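Local coordinates for UL37 (Suid herpesvirus 1, PDB 4K70), which is an inner tegument protein, represented by its N-terminal half, that probably helps control the trafficking of viral particles in the cell, at residues V242-L247 and V284-R289; T230-F235 and D273-E278; V318-V323 and R369-T374. All coordinates share one frame; numbering follows the deposited sequence.

Contact 1: V242-L247 and V284-R289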
loop_
_atom_site.group_PDB
_atom_site.type_symbol
_atom_site.label_atom_id
_atom_site.label_comp_id
_atom_site.label_asym_id
_atom_site.label_seq_id
_atom_site.Cartn_x
_atom_site.Cartn_y
_atom_site.Cartn_z
ATOM N N VAL A 242 7.158 -31.143 -21.011
ATOM C CA VAL A 242 6.357 -30.424 -21.991
ATOM C C VAL A 242 6.012 -31.282 -23.196
ATOM O O VAL A 242 6.871 -31.965 -23.750
ATOM C CB VAL A 242 7.063 -29.158 -22.468
ATOM C CG1 VAL A 242 6.392 -28.620 -23.724
ATOM C CG2 VAL A 242 7.058 -28.119 -21.364
ATOM N N ASP A 243 4.738 -31.245 -23.580
ATOM C CA ASP A 243 4.255 -31.931 -24.773
ATOM C C ASP A 243 4.966 -31.392 -26.012
ATOM O O ASP A 243 4.827 -30.214 -26.350
ATOM C CB ASP A 243 2.742 -31.729 -24.897
ATOM C CG ASP A 243 2.105 -32.655 -25.918
ATOM O OD1 ASP A 243 2.826 -33.157 -26.804
ATOM O OD2 ASP A 243 0.875 -32.874 -25.832
ATOM N N GLU A 244 5.730 -32.249 -26.684
ATOM C CA GLU A 244 6.508 -31.832 -27.859
ATOM C C GLU A 244 5.633 -31.349 -29.025
ATOM O O GLU A 244 6.113 -30.668 -29.930
ATOM C CB GLU A 244 7.423 -32.967 -28.330
ATOM C CG GLU A 244 8.465 -33.412 -27.302
ATOM C CD GLU A 244 9.734 -32.571 -27.341
ATOM O OE1 GLU A 244 10.042 -31.991 -28.412
ATOM O OE2 GLU A 244 10.426 -32.493 -26.300
ATOM N N ALA A 245 4.356 -31.706 -28.993
ATOM C CA ALA A 245 3.391 -31.217 -29.976
ATOM C C ALA A 245 3.185 -29.702 -29.875
ATOM O O ALA A 245 2.683 -29.073 -30.802
ATOM C CB ALA A 245 2.070 -31.933 -29.814
ATOM N N ALA A 246 3.574 -29.113 -28.749
ATOM C CA ALA A 246 3.351 -27.690 -28.538
ATOM C C ALA A 246 4.413 -26.842 -29.221
ATOM O O ALA A 246 4.267 -25.626 -29.315
ATOM C CB ALA A 246 3.278 -27.369 -27.036
ATOM N N LEU A 247 5.478 -27.486 -29.694
ATOM C CA LEU A 247 6.598 -26.788 -30.307
ATOM C C LEU A 247 6.526 -26.810 -31.835
ATOM O O LEU A 247 6.102 -27.796 -32.431
ATOM C CB LEU A 247 7.924 -27.412 -29.865
ATOM C CG LEU A 247 8.457 -27.210 -28.445
ATOM C CD1 LEU A 247 9.666 -28.100 -28.251
ATOM C CD2 LEU A 247 8.833 -25.754 -28.209
ATOM N N VAL A 284 20.190 -23.799 -32.446
ATOM C CA VAL A 284 18.813 -24.077 -32.826
ATOM C C VAL A 284 17.945 -24.226 -31.576
ATOM O O VAL A 284 18.306 -24.929 -30.627
ATOM C CB VAL A 284 18.710 -25.338 -33.717
ATOM C CG1 VAL A 284 17.285 -25.575 -34.147
ATOM C CG2 VAL A 284 19.617 -25.201 -34.936
ATOM N N ALA A 285 16.817 -23.531 -31.569
ATOM C CA ALA A 285 15.836 -23.661 -30.501
ATOM C C ALA A 285 14.451 -23.467 -31.091
ATOM O O ALA A 285 14.205 -22.512 -31.832
ATOM C CB ALA A 285 16.104 -22.649 -29.396
ATOM N N ARG A 286 13.558 -24.400 -30.791
ATOM C CA ARG A 286 12.211 -24.353 -31.322
ATOM C C ARG A 286 11.383 -23.378 -30.500
ATOM O O ARG A 286 11.658 -23.160 -29.321
ATOM C CB ARG A 286 11.593 -25.749 -31.289
ATOM C CG ARG A 286 12.481 -26.793 -31.935
ATOM C CD ARG A 286 11.926 -28.181 -31.728
ATOM N NE ARG A 286 10.623 -28.359 -32.368
ATOM C CZ ARG A 286 9.889 -29.462 -32.252
ATOM N NH1 ARG A 286 10.333 -30.483 -31.523
ATOM N NH2 ARG A 286 8.710 -29.550 -32.861
ATOM N N ARG A 287 10.389 -22.766 -31.127
ATOM C CA ARG A 287 9.505 -21.873 -30.404
ATOM C C ARG A 287 8.154 -22.543 -30.239
ATOM O O ARG A 287 7.801 -23.459 -30.996
ATOM C CB ARG A 287 9.345 -20.552 -31.144
ATOM C CG ARG A 287 8.424 -20.654 -32.335
ATOM C CD ARG A 287 8.166 -19.293 -32.960
ATOM N NE ARG A 287 7.428 -19.468 -34.204
ATOM C CZ ARG A 287 6.110 -19.357 -34.327
ATOM N NH1 ARG A 287 5.360 -19.026 -33.288
ATOM N NH2 ARG A 287 5.544 -19.563 -35.507
ATOM N N LEU A 288 7.409 -22.101 -29.229
ATOM C CA LEU A 288 6.062 -22.593 -29.013
ATOM C C LEU A 288 5.169 -22.161 -30.173
ATOM O O LEU A 288 5.264 -21.023 -30.643
ATOM C CB LEU A 288 5.511 -22.046 -27.702
ATOM C CG LEU A 288 6.195 -22.529 -26.421
ATOM C CD1 LEU A 288 5.617 -21.807 -25.217
ATOM C CD2 LEU A 288 6.043 -24.039 -26.266
ATOM N N ARG A 289 4.326 -23.078 -30.639
ATOM C CA ARG A 289 3.292 -22.769 -31.615
ATOM C C ARG A 289 2.418 -21.611 -31.111
ATOM O O ARG A 289 2.158 -21.496 -29.901
ATOM C CB ARG A 289 2.418 -24.008 -31.860
ATOM C CG ARG A 289 3.177 -25.223 -32.399
ATOM C CD ARG A 289 2.338 -26.481 -32.315
ATOM N NE ARG A 289 1.010 -26.278 -32.893
ATOM C CZ ARG A 289 0.022 -27.160 -32.826
ATOM N NH1 ARG A 289 0.215 -28.322 -32.217
ATOM N NH2 ARG A 289 -1.154 -26.889 -33.373
#

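Contact 2: T230-F235 and D273-E278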
loop_
_atom_site.group_PDB
_atom_site.type_symbol
_atom_site.label_atom_id
_atom_site.label_comp_id
_atom_site.label_asym_id
_atom_site.label_seq_id
_atom_site.Cartn_x
_atom_site.Cartn_y
_atom_site.Cartn_z
ATOM N N THR A 230 15.335 -23.832 -5.991
ATOM C CA THR A 230 14.042 -24.516 -6.001
ATOM C C THR A 230 13.170 -24.105 -7.205
ATOM O O THR A 230 12.509 -24.945 -7.815
ATOM C CB THR A 230 13.308 -24.386 -4.641
ATOM O OG1 THR A 230 11.940 -24.031 -4.852
ATOM C CG2 THR A 230 13.978 -23.338 -3.768
ATOM N N LEU A 231 13.201 -22.821 -7.557
ATOM C CA LEU A 231 12.578 -22.345 -8.792
ATOM C C LEU A 231 13.228 -23.010 -9.998
ATOM O O LEU A 231 12.551 -23.444 -10.930
ATOM C CB LEU A 231 12.726 -20.828 -8.921
ATOM C CG LEU A 231 12.185 -20.201 -10.208
ATOM C CD1 LEU A 231 10.666 -20.452 -10.357
ATOM C CD2 LEU A 231 12.494 -18.719 -10.245
ATOM N N ARG A 232 14.556 -23.068 -9.973
ATOM C CA ARG A 232 15.327 -23.686 -11.043
ATOM C C ARG A 232 14.924 -25.151 -11.262
ATOM O O ARG A 232 14.686 -25.570 -12.397
ATOM C CB ARG A 232 16.820 -23.560 -10.735
ATOM C CG ARG A 232 17.734 -24.063 -11.818
ATOM C CD ARG A 232 19.192 -23.769 -11.471
ATOM N NE ARG A 232 19.718 -22.646 -12.244
ATOM C CZ ARG A 232 20.518 -22.773 -13.300
ATOM N NH1 ARG A 232 20.900 -23.979 -13.711
ATOM N NH2 ARG A 232 20.949 -21.695 -13.938
ATOM N N GLU A 233 14.827 -25.914 -10.174
ATOM C CA GLU A 233 14.428 -27.321 -10.241
ATOM C C GLU A 233 12.995 -27.479 -10.720
ATOM O O GLU A 233 12.651 -28.438 -11.413
ATOM C CB GLU A 233 14.518 -27.981 -8.864
ATOM C CG GLU A 233 15.885 -27.952 -8.226
ATOM C CD GLU A 233 15.832 -28.444 -6.793
ATOM O OE1 GLU A 233 16.785 -28.175 -6.026
ATOM O OE2 GLU A 233 14.824 -29.094 -6.438
ATOM N N GLN A 234 12.139 -26.559 -10.317
ATOM C CA GLN A 234 10.734 -26.705 -10.646
ATOM C C GLN A 234 10.467 -26.356 -12.102
ATOM O O GLN A 234 9.635 -26.984 -12.743
ATOM C CB GLN A 234 9.862 -25.881 -9.709
ATOM C CG GLN A 234 9.515 -26.606 -8.428
ATOM C CD GLN A 234 8.793 -25.711 -7.450
ATOM O OE1 GLN A 234 7.685 -26.014 -7.018
ATOM N NE2 GLN A 234 9.420 -24.597 -7.093
ATOM N N PHE A 235 11.173 -25.366 -12.631
ATOM C CA PHE A 235 11.062 -25.114 -14.061
ATOM C C PHE A 235 11.576 -26.294 -14.886
ATOM O O PHE A 235 10.930 -26.718 -15.847
ATOM C CB PHE A 235 11.792 -23.850 -14.486
ATOM C CG PHE A 235 11.835 -23.677 -15.978
ATOM C CD1 PHE A 235 10.724 -23.223 -16.664
ATOM C CD2 PHE A 235 12.977 -24.003 -16.696
ATOM C CE1 PHE A 235 10.754 -23.080 -18.045
ATOM C CE2 PHE A 235 13.013 -23.864 -18.071
ATOM C CZ PHE A 235 11.900 -23.399 -18.746
ATOM N N ASP A 273 16.647 -24.423 -18.337
ATOM C CA ASP A 273 17.162 -23.496 -17.335
ATOM C C ASP A 273 16.405 -22.181 -17.390
ATOM O O ASP A 273 16.504 -21.460 -18.375
ATOM C CB ASP A 273 18.649 -23.231 -17.597
ATOM C CG ASP A 273 19.319 -22.456 -16.471
ATOM O OD1 ASP A 273 18.608 -21.954 -15.570
ATOM O OD2 ASP A 273 20.565 -22.342 -16.494
ATOM N N ALA A 274 15.673 -21.858 -16.326
ATOM C CA ALA A 274 14.819 -20.671 -16.323
ATOM C C ALA A 274 15.584 -19.348 -16.450
ATOM O O ALA A 274 15.006 -18.330 -16.840
ATOM C CB ALA A 274 13.921 -20.656 -15.081
ATOM N N TYR A 275 16.875 -19.359 -16.126
ATOM C CA TYR A 275 17.667 -18.125 -16.115
ATOM C C TYR A 275 18.415 -17.846 -17.415
ATOM O O TYR A 275 19.057 -16.804 -17.564
ATOM C CB TYR A 275 18.617 -18.109 -14.915
ATOM C CG TYR A 275 17.872 -18.006 -13.612
ATOM C CD1 TYR A 275 17.453 -16.770 -13.129
ATOM C CD2 TYR A 275 17.560 -19.137 -12.872
ATOM C CE1 TYR A 275 16.760 -16.662 -11.936
ATOM C CE2 TYR A 275 16.863 -19.038 -11.675
ATOM C CZ TYR A 275 16.466 -17.795 -11.216
ATOM O OH TYR A 275 15.781 -17.679 -10.031
ATOM N N VAL A 276 18.328 -18.782 -18.352
ATOM C CA VAL A 276 18.800 -18.562 -19.708
ATOM C C VAL A 276 17.703 -17.831 -20.479
ATOM O O VAL A 276 16.568 -18.313 -20.569
ATOM C CB VAL A 276 19.110 -19.891 -20.411
ATOM C CG1 VAL A 276 19.643 -19.636 -21.811
ATOM C CG2 VAL A 276 20.105 -20.690 -19.602
ATOM N N ARG A 277 18.041 -16.668 -21.024
ATOM C CA ARG A 277 17.048 -15.801 -21.645
ATOM C C ARG A 277 17.407 -15.415 -23.076
ATOM O O ARG A 277 16.631 -14.729 -23.739
ATOM C CB ARG A 277 16.850 -14.532 -20.805
ATOM C CG ARG A 277 16.229 -14.767 -19.436
ATOM C CD ARG A 277 15.811 -13.443 -18.795
ATOM N NE ARG A 277 15.074 -13.629 -17.547
ATOM C CZ ARG A 277 15.648 -13.774 -16.357
ATOM N NH1 ARG A 277 16.972 -13.766 -16.256
ATOM N NH2 ARG A 277 14.904 -13.937 -15.270
ATOM N N GLU A 278 18.567 -15.861 -23.552
ATOM C CA GLU A 278 19.038 -15.487 -24.886
ATOM C C GLU A 278 19.537 -16.675 -25.686
ATOM O O GLU A 278 19.956 -17.685 -25.128
ATOM C CB GLU A 278 20.163 -14.459 -24.785
ATOM C CG GLU A 278 19.867 -13.317 -23.833
ATOM C CD GLU A 278 21.128 -12.714 -23.252
ATOM O OE1 GLU A 278 22.049 -12.397 -24.041
ATOM O OE2 GLU A 278 21.195 -12.570 -22.006
#

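Contact 3: V318-V323 and R369-T374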
loop_
_atom_site.group_PDB
_atom_site.type_symbol
_atom_site.label_atom_id
_atom_site.label_comp_id
_atom_site.label_asym_id
_atom_site.label_seq_id
_atom_site.Cartn_x
_atom_site.Cartn_y
_atom_site.Cartn_z
ATOM N N VAL A 318 -7.419 -16.570 -27.865
ATOM C CA VAL A 318 -7.522 -17.205 -26.561
ATOM C C VAL A 318 -8.852 -16.832 -25.933
ATOM O O VAL A 318 -9.424 -15.781 -26.220
ATOM C CB VAL A 318 -6.373 -16.808 -25.595
ATOM C CG1 VAL A 318 -5.045 -17.260 -26.145
ATOM C CG2 VAL A 318 -6.384 -15.309 -25.342
ATOM N N ASP A 319 -9.349 -17.704 -25.077
ATOM C CA ASP A 319 -10.620 -17.445 -24.415
ATOM C C ASP A 319 -10.425 -16.732 -23.084
ATOM O O ASP A 319 -10.058 -17.350 -22.089
ATOM C CB ASP A 319 -11.356 -18.757 -24.211
ATOM C CG ASP A 319 -12.638 -18.593 -23.423
ATOM O OD1 ASP A 319 -13.233 -17.486 -23.429
ATOM O OD2 ASP A 319 -13.041 -19.596 -22.804
ATOM N N ALA A 320 -10.688 -15.431 -23.062
ATOM C CA ALA A 320 -10.582 -14.677 -21.825
ATOM C C ALA A 320 -11.932 -14.333 -21.202
ATOM O O ALA A 320 -11.998 -13.550 -20.263
ATOM C CB ALA A 320 -9.746 -13.408 -22.044
ATOM N N THR A 321 -13.014 -14.906 -21.715
ATOM C CA THR A 321 -14.342 -14.600 -21.170
ATOM C C THR A 321 -14.478 -14.916 -19.686
ATOM O O THR A 321 -14.960 -14.091 -18.915
ATOM C CB THR A 321 -15.469 -15.304 -21.955
ATOM O OG1 THR A 321 -15.270 -16.720 -21.910
ATOM C CG2 THR A 321 -15.447 -14.848 -23.396
ATOM N N GLY A 322 -14.048 -16.100 -19.272
ATOM C CA GLY A 322 -14.143 -16.458 -17.867
ATOM C C GLY A 322 -13.309 -15.572 -16.950
ATOM O O GLY A 322 -13.757 -15.192 -15.857
ATOM N N VAL A 323 -12.088 -15.234 -17.372
ATOM C CA VAL A 323 -11.236 -14.421 -16.510
ATOM C C VAL A 323 -11.771 -12.997 -16.423
ATOM O O VAL A 323 -11.743 -12.380 -15.361
ATOM C CB VAL A 323 -9.755 -14.417 -16.945
ATOM C CG1 VAL A 323 -9.613 -13.940 -18.374
ATOM C CG2 VAL A 323 -8.931 -13.535 -15.982
ATOM N N ARG A 369 -12.072 -8.122 -27.166
ATOM C CA ARG A 369 -12.480 -7.193 -26.117
ATOM C C ARG A 369 -12.262 -7.778 -24.729
ATOM O O ARG A 369 -11.801 -7.079 -23.833
ATOM C CB ARG A 369 -13.951 -6.822 -26.278
ATOM C CG ARG A 369 -14.209 -5.800 -27.373
ATOM C CD ARG A 369 -15.711 -5.599 -27.589
ATOM N NE ARG A 369 -15.945 -4.465 -28.473
ATOM C CZ ARG A 369 -16.308 -4.564 -29.744
ATOM N NH1 ARG A 369 -16.549 -5.756 -30.280
ATOM N NH2 ARG A 369 -16.482 -3.462 -30.463
ATOM N N ALA A 370 -12.587 -9.059 -24.558
ATOM C CA ALA A 370 -12.406 -9.729 -23.265
ATOM C C ALA A 370 -10.927 -9.768 -22.856
ATOM O O ALA A 370 -10.587 -9.587 -21.679
ATOM C CB ALA A 370 -12.953 -11.126 -23.323
ATOM N N VAL A 371 -10.054 -10.053 -23.819
ATOM C CA VAL A 371 -8.605 -10.040 -23.555
ATOM C C VAL A 371 -8.129 -8.625 -23.249
ATOM O O VAL A 371 -7.358 -8.396 -22.311
ATOM C CB VAL A 371 -7.796 -10.561 -24.753
ATOM C CG1 VAL A 371 -6.300 -10.479 -24.448
ATOM C CG2 VAL A 371 -8.203 -11.996 -25.120
ATOM N N GLY A 372 -8.588 -7.665 -24.048
ATOM C CA GLY A 372 -8.154 -6.291 -23.859
ATOM C C GLY A 372 -8.638 -5.696 -22.550
ATOM O O GLY A 372 -7.880 -5.041 -21.833
ATOM N N CYS A 373 -9.923 -5.879 -22.263
ATOM C CA CYS A 373 -10.478 -5.450 -20.984
ATOM C C CYS A 373 -9.707 -6.035 -19.808
ATOM O O CYS A 373 -9.337 -5.318 -18.885
ATOM C CB CYS A 373 -11.955 -5.856 -20.889
ATOM S SG CYS A 373 -13.024 -4.737 -21.850
ATOM N N THR A 374 -9.480 -7.341 -19.831
ATOM C CA THR A 374 -8.757 -7.983 -18.744
ATOM C C THR A 374 -7.349 -7.405 -18.593
ATOM O O THR A 374 -6.872 -7.173 -17.474
ATOM C CB THR A 374 -8.689 -9.511 -18.953
ATOM O OG1 THR A 374 -10.014 -10.029 -19.097
ATOM C CG2 THR A 374 -8.009 -10.197 -17.754
#

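Contact 1: V242-L247 and V284-R289
Two arginines of 284-289 grip the turn at 244-247, Arg-289 by two backbone carbonyls, Arg-286 mainly by the side chains of Glu-244 and Leu-247. Arg-289 takes two consecutive carbonyls: its backbone N bonds to Ala-246 O at 2.9 Å, and its NH1 reaches Ala-245 O at 2.9 Å. The second bond is nearly straight (171° at the hydrogen), with the oxygen at the guanidinium edge and in its plane; a bend at chi3 (50°) folds the chain back to that carbonyl. NH2 of the same group forms a salt bridge with Asp-291, which helps fix its rotation. Leu-247 and Leu-288 form a single beta bridge in this largely helical chain, which has no regular strand; the Arg-289 N to Ala-246 O bond and backbone bonding between Arg-287 and Val-248 flank the pair. Leu-247 CB lies over one face of the Arg-286 guanidinium, 3.7 Å from CZ, while Glu-244 OE1 approaches obliquely to make a 3.5 Å salt bridge with NH1. Arg-286 NE is held by Val-248 O. On the buried side Leu-247 CD2 meets Leu-288 CD2 at 3.8 Å, and Leu-288 continues onto helices 208-223 and 260-271. Asp-243 OD1 accepts from Ala-245 N, an Asx turn.

Contact 2: T230-F235 and D273-E278
Phe-235 and Arg-232, on one side of helix 229-240, receive a type I beta turn, Asp-273 to Val-276, that follows helix 260-271. The turn opens with an Asx turn, Asp-273 OD1 accepting from Tyr-275 N at 3.2 Å. Phe-235 projects from the helix with CG anti to the backbone N, which lays one ring face against Ala-274: the methyl CB sits 3.8 Å from CG, while Asp-273 N lies in plane at the ring edge, 3.7 Å from CE2. Leu-216 of helix 208-223 touches both Phe-235 and Ala-274, and Val-276 touches Ala-267 and His-271 of helix 260-271. Arg-232 begins extended and then bends at chi3 (-104°), bringing its guanidinium to the Asp-273 carboxylate. The two planes stand 69° apart, and OD1 lies over a guanidinium face, so this is a salt bridge without the coplanar, side-by-side geometry. The same guanidinium runs almost parallel to the Tyr-275 ring plane, 8° apart, but NE approaches CD2 obliquely at 4.2 Å. The Tyr-275 hydroxyl is hydrogen-bonded to Asn-228 N just ahead of the helix, and Leu-231 CD2 rests 3.5 Å from OH. The shortest approach of the salt bridge is Arg-232 NH2 to Asp-273 OD2, at 2.7 Å.

Contact 3: V318-V323 and R369-T374
Ala-320 CB packs against helix 366-385, 3.7 Å from Val-371 CG2 and 4.1 Å from Ala-370 CB, and the two small alanines let the backbones come close, with Ala-320 and Val-371 CA atoms 5.3 Å apart. Val-371 CG2 is shared: Val-318 CG2 meets it as well, at 3.8 Å, the two valines crossing at about a right angle. One turn further along, Val-323 CG2 touches Thr-374 CG2 at 3.9 Å. The first shell is thus apolar, and it joins the N-terminal end of helix 321-329 to the N-terminal half of the longer helix 366-385 in this mainly helical part of the protein. Ala-320 holds the N-cap position, where its methyl side chain cannot accept a hydrogen bond from the helix start; Asp-319 just before it forms an Asx turn, OD1 taking both Thr-321 N and Thr-321 OG1, the hydroxyl at 2.7 Å on the syn lone pair. On the other side Thr-374 turns OG1 back to Ala-370 O (2.7 Å), with chi1 at -56°, and this leaves CG2 to meet Val-323. Ala-370 O also receives Thr-374 N. Farther out, Trp-324 packs on Thr-374 and Cys-373, Phe-345 touches Thr-374, and Gln-303 OE1 accepts from Asp-319 N.

Contacts 1 and 2 interleave along the chain: helix 229-240 leads from 230-235 into 242-247, and the loop after helix 260-271 supplies 273-278 and then 284-289. Their centres lie 17 Å apart, with nearest atoms about 7 Å apart, and both pack against helices 208-223 and 260-271. Contact 3 follows later in the sequence, its centre 25 Å from that of contact 1 and 29 Å from that of contact 2. Asp-312, a calcium ligand seen in this protein although no calcium is bound there in this model, lies between: its side chain is about 5 Å from that of Arg-287 in contact 1 and about 8 Å from that of Val-318 in contact 3.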